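Local coordinates for putative metal resistance protein (Proteus mirabilis, PDB 6C29) that is the N-terminal tandem immunoglobulin-fold periplasmic domain of ScsB, which primes the disulfide isomerase ScsC; the full protein is probably a protein-disulfide reductase, at residues 13-18 with 109-113; 32-38 with 89-95. All blocks are in the same frame, centred on the assembly; numbering follows the deposited sequence.

In the fold
Both contacts belong to the N-terminal immunoglobulin-fold domain, the DsbD N-terminal-like part of ScsB, and their centres lie about 11 Å apart. Along the chain the order is 13-18, 32-38, 89-95, 109-113, so interaction 1 brackets interaction 2. Interaction 2 pairs neighbouring strands 30-38 and 90-97 within the four-stranded antiparallel sheet; interaction 1 spans the core from strand 16-24 of that same sheet to strand 104-114, the middle strand of the opposing three-stranded sheet. The two meet directly: Q17 pairs with Q37 through the backbone, L109 packs on L34 and T113 on L38. One contact thus joins the two central strands of a sheet, and the other ties that sheet to the one facing it.

Interaction 1: 13-18 with 109-113; sequences NDHAQV and LTLST
L109, at the start of 109-113, turns its CD2 toward CG1 of V18, the two branches meeting tip to tip at 4.1 Å across the core of an immunoglobulin-like beta-sandwich. The strands face each other from different sheets, their short axes 9.9 Å apart at closest approach, so side chains alone bridge the gap. Two residues on, L111 has its CG trans to the backbone N (chi1 -179°), which extends the side chain across the interior; its CD2 sits 3.9 Å from V18 CG1 and equally close to A16 CB. V18 has two conformers, and its contacts here are those of the one described. Y123 of strand 118-128 packs against A16, V18 and L111. At T113 the apolar row gives way to a buried polar link. The hydroxyl OG1 lies in the plane of the H15 ring, at its edge, and forms a short hydrogen bond of 2.6 Å with NE2; the proton may sit on either. W42 stacks with the imidazole and also touches T113. H15 is held from its own side as well, because N13 folds back in an Asx turn: OD1 accepts the backbone N of H15 at 2.9 Å, while N13 ND2 bonds to T121 OG1. This turn brings the amide oxygen over the imidazole, with N13 OD1 3.1 Å above the ring plane, over its centre.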
# COMPACT_ATOMS: atom_id res chain seq x y z
N ASN A 13 -16.52 15.98 -2.81
CA ASN A 13 -16.27 14.55 -3.03
C ASN A 13 -17.42 13.72 -2.48
O ASN A 13 -17.51 13.52 -1.26
CB ASN A 13 -14.95 14.16 -2.38
CG ASN A 13 -14.58 12.71 -2.62
OD1 ASN A 13 -15.45 11.85 -2.65
ND2 ASN A 13 -13.29 12.43 -2.75
N ASP A 14 -18.28 13.24 -3.37
CA ASP A 14 -19.48 12.51 -2.97
C ASP A 14 -19.27 11.01 -2.92
O ASP A 14 -20.25 10.26 -2.79
CB ASP A 14 -20.63 12.83 -3.93
CG ASP A 14 -20.34 12.40 -5.38
OD1 ASP A 14 -19.38 11.62 -5.64
OD2 ASP A 14 -21.09 12.86 -6.28
N HIS A 15 -18.01 10.57 -3.03
CA HIS A 15 -17.74 9.14 -3.17
C HIS A 15 -16.73 8.57 -2.18
O HIS A 15 -16.26 7.43 -2.37
CB HIS A 15 -17.24 8.83 -4.58
CG HIS A 15 -15.98 9.55 -4.93
ND1 HIS A 15 -15.97 10.74 -5.64
CD2 HIS A 15 -14.69 9.28 -4.63
CE1 HIS A 15 -14.73 11.14 -5.78
NE2 HIS A 15 -13.93 10.27 -5.17
N ALA A 16 -16.33 9.35 -1.20
CA ALA A 16 -15.49 8.86 -0.13
C ALA A 16 -15.91 9.40 1.21
O ALA A 16 -16.39 10.52 1.32
CB ALA A 16 -14.03 9.20 -0.38
N GLN A 17 -15.71 8.60 2.24
CA GLN A 17 -15.81 9.05 3.60
C GLN A 17 -14.56 8.53 4.31
O GLN A 17 -14.13 7.40 4.03
CB GLN A 17 -17.02 8.48 4.31
CG GLN A 17 -18.36 8.51 3.70
CD GLN A 17 -19.32 7.87 4.68
OE1 GLN A 17 -19.83 6.78 4.44
NE2 GLN A 17 -19.50 8.50 5.82
N VAL A 18 -14.02 9.30 5.26
CA VAL A 18 -12.85 8.85 6.00
C VAL A 18 -13.01 9.09 7.48
O VAL A 18 -13.74 9.95 7.92
CB VAL A 18 -11.52 9.53 5.52
CG1 VAL A 18 -11.37 9.45 3.97
CG2 VAL A 18 -11.43 10.96 6.00
N LEU A 109 -4.91 14.73 5.35
CA LEU A 109 -4.86 13.59 4.45
C LEU A 109 -5.17 14.07 3.04
O LEU A 109 -6.26 14.60 2.82
CB LEU A 109 -5.89 12.53 4.86
CG LEU A 109 -6.21 11.44 3.84
CD1 LEU A 109 -5.04 10.50 3.66
CD2 LEU A 109 -7.47 10.68 4.27
N THR A 110 -4.25 13.88 2.10
CA THR A 110 -4.56 14.08 0.68
C THR A 110 -4.93 12.71 0.14
O THR A 110 -4.07 11.84 -0.08
CB THR A 110 -3.40 14.67 -0.07
OG1 THR A 110 -3.06 15.96 0.51
CG2 THR A 110 -3.77 14.83 -1.57
N LEU A 111 -6.23 12.49 0.01
CA LEU A 111 -6.75 11.22 -0.45
C LEU A 111 -6.89 11.23 -1.94
O LEU A 111 -7.53 12.11 -2.52
CB LEU A 111 -8.11 10.92 0.17
CG LEU A 111 -8.72 9.58 -0.25
CD1 LEU A 111 -7.94 8.43 0.32
CD2 LEU A 111 -10.17 9.54 0.25
N SER A 112 -6.27 10.26 -2.59
CA SER A 112 -6.46 10.05 -4.00
C SER A 112 -7.54 9.02 -4.24
O SER A 112 -7.56 7.94 -3.60
CB SER A 112 -5.17 9.60 -4.62
OG SER A 112 -4.70 8.53 -3.82
N THR A 113 -8.48 9.33 -5.12
CA THR A 113 -9.51 8.38 -5.51
C THR A 113 -9.54 8.38 -7.01
O THR A 113 -9.24 9.39 -7.66
CB THR A 113 -10.89 8.71 -4.89
OG1 THR A 113 -11.29 10.05 -5.22
CG2 THR A 113 -10.86 8.56 -3.34

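Interaction 2: 32-38 with 89-95; sequences ILLEVQL and KEVVFPI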
# COMPACT_ATOMS: atom_id res chain seq x y z
N ILE A 32 -2.60 5.00 14.94
CA ILE A 32 -3.70 5.63 14.22
C ILE A 32 -4.28 4.63 13.24
O ILE A 32 -3.54 3.93 12.54
CB ILE A 32 -3.19 6.87 13.48
CG1 ILE A 32 -2.66 7.89 14.49
CG2 ILE A 32 -4.27 7.50 12.65
CD1 ILE A 32 -1.58 8.69 13.92
N LEU A 33 -5.61 4.57 13.15
CA LEU A 33 -6.28 3.83 12.11
C LEU A 33 -6.98 4.80 11.23
O LEU A 33 -7.81 5.57 11.69
CB LEU A 33 -7.31 2.85 12.67
CG LEU A 33 -6.75 1.57 13.26
CD1 LEU A 33 -7.84 0.80 13.96
CD2 LEU A 33 -6.14 0.70 12.15
N LEU A 34 -6.67 4.76 9.95
CA LEU A 34 -7.32 5.60 8.96
C LEU A 34 -8.24 4.73 8.11
O LEU A 34 -7.77 3.94 7.31
CB LEU A 34 -6.30 6.29 8.08
CG LEU A 34 -6.88 7.11 6.96
CD1 LEU A 34 -7.68 8.28 7.53
CD2 LEU A 34 -5.77 7.60 6.05
N GLU A 35 -9.55 4.86 8.28
CA GLU A 35 -10.53 4.11 7.52
C GLU A 35 -10.98 4.94 6.32
O GLU A 35 -11.25 6.14 6.46
CB GLU A 35 -11.76 3.78 8.37
CG GLU A 35 -11.46 2.95 9.60
CD GLU A 35 -12.67 2.90 10.53
OE1 GLU A 35 -13.58 2.04 10.32
OE2 GLU A 35 -12.76 3.76 11.43
N VAL A 36 -11.05 4.30 5.16
CA VAL A 36 -11.53 4.92 3.95
C VAL A 36 -12.63 4.07 3.36
O VAL A 36 -12.41 2.89 3.09
CB VAL A 36 -10.42 5.08 2.93
CG1 VAL A 36 -10.94 5.71 1.68
CG2 VAL A 36 -9.29 5.93 3.51
N GLN A 37 -13.82 4.65 3.19
CA GLN A 37 -14.99 4.01 2.58
C GLN A 37 -15.27 4.66 1.24
O GLN A 37 -15.47 5.87 1.20
CB GLN A 37 -16.22 4.16 3.48
CG GLN A 37 -16.26 3.25 4.70
CD GLN A 37 -16.83 1.86 4.41
OE1 GLN A 37 -17.61 1.66 3.48
NE2 GLN A 37 -16.43 0.89 5.23
N LEU A 38 -15.35 3.86 0.18
CA LEU A 38 -15.49 4.35 -1.18
C LEU A 38 -16.81 3.96 -1.80
O LEU A 38 -17.27 2.82 -1.64
CB LEU A 38 -14.38 3.76 -2.01
CG LEU A 38 -12.98 4.10 -1.50
CD1 LEU A 38 -11.98 3.12 -2.11
CD2 LEU A 38 -12.61 5.49 -1.91
N LYS A 89 -13.70 -0.49 -2.67
CA LYS A 89 -14.75 -0.66 -1.65
C LYS A 89 -14.38 0.03 -0.33
O LYS A 89 -15.09 0.91 0.12
CB LYS A 89 -15.07 -2.14 -1.38
CG LYS A 89 -15.18 -3.07 -2.60
CD LYS A 89 -16.26 -2.68 -3.57
CE LYS A 89 -16.33 -3.72 -4.71
NZ LYS A 89 -17.16 -3.26 -5.85
N GLU A 90 -13.31 -0.42 0.31
CA GLU A 90 -12.89 0.11 1.58
C GLU A 90 -11.51 -0.38 1.92
O GLU A 90 -11.11 -1.46 1.47
CB GLU A 90 -13.86 -0.27 2.68
CG GLU A 90 -14.11 -1.72 2.80
CD GLU A 90 -15.13 -1.97 3.88
OE1 GLU A 90 -14.68 -2.05 5.05
OE2 GLU A 90 -16.36 -2.01 3.57
N VAL A 91 -10.77 0.43 2.65
CA VAL A 91 -9.45 0.05 3.10
C VAL A 91 -9.18 0.74 4.44
O VAL A 91 -9.67 1.85 4.68
CB VAL A 91 -8.38 0.42 2.05
CG1 VAL A 91 -8.39 1.92 1.73
CG2 VAL A 91 -7.01 -0.02 2.48
N VAL A 92 -8.41 0.10 5.30
CA VAL A 92 -8.02 0.67 6.60
C VAL A 92 -6.51 0.67 6.72
O VAL A 92 -5.90 -0.40 6.65
CB VAL A 92 -8.60 -0.11 7.78
CG1 VAL A 92 -8.24 0.57 9.11
CG2 VAL A 92 -10.09 -0.19 7.66
N PHE A 93 -5.90 1.84 6.88
CA PHE A 93 -4.47 2.00 6.99
C PHE A 93 -4.06 2.11 8.46
O PHE A 93 -4.42 3.08 9.12
CB PHE A 93 -4.00 3.24 6.23
CG PHE A 93 -4.32 3.22 4.76
CD1 PHE A 93 -3.62 2.40 3.91
CD2 PHE A 93 -5.32 4.03 4.22
CE1 PHE A 93 -3.90 2.36 2.57
CE2 PHE A 93 -5.59 3.99 2.87
CZ PHE A 93 -4.88 3.16 2.04
N PRO A 94 -3.32 1.12 8.99
CA PRO A 94 -2.68 1.31 10.29
C PRO A 94 -1.42 2.15 10.16
O PRO A 94 -0.60 1.88 9.27
CB PRO A 94 -2.35 -0.11 10.74
CG PRO A 94 -2.72 -1.03 9.59
CD PRO A 94 -2.98 -0.18 8.40
N ILE A 95 -1.28 3.13 11.03
CA ILE A 95 -0.19 4.08 11.04
C ILE A 95 0.37 4.14 12.46
O ILE A 95 -0.37 3.97 13.43
CB ILE A 95 -0.68 5.45 10.59
CG1 ILE A 95 -1.21 5.37 9.15
CG2 ILE A 95 0.42 6.47 10.67
CD1 ILE A 95 -2.12 6.49 8.78
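V36 and V91 form a hydrogen-bonded antiparallel pair, with V36 CB 3.9 Å from V91 CG1. They share the buried face of the sheet with the pairs L34-F93 and I32-I95. L34 and F93 lie next to each other and point to the same side, and L34 CD2 lies 4.0 Å from F93 CD2. V36 CG2 meets the rim of the F93 ring roughly in its plane, and V91 CG2 stands over one face, 3.8 Å above the plane and displaced from the ring centre. W69, W71 and Y87 meet the same ring from outside the two strands. On the other face L33, with CG opposite the carbonyl carbon (chi1 -77°), leans across to the partner strand: its CD2 touches V92 CG1 at 3.7 Å and also reaches P94. Y141 of helix 137-145 covers both L33 and P94.

Between the faces, paired backbone bonds join I32 with I95, L34 with F93 and V36 with V91. The bond from V36 N to V91 O runs close to the direction of the carbonyl, whereas L38 N approaches K89 O, 3.0 Å away, from above the carbonyl plane. Toward the polar edge, E35 lies alongside V92, its CG 3.9 Å from V92 CG2, while its carboxylate goes to R19 in a salt bridge. Q37 and E90 lie next to each other beyond it, amide and carboxylate planes turned 71° apart, with Q37 NE2 3.3 Å from E90 OE2 in the conformer modelled here. Side chains thus alternate between a face turned to strand 104-114 and one that is apolar under helix 137-145 but polar toward Q37 and E90, within the two-sheet arrangement of an immunoglobulin-like beta-sandwich.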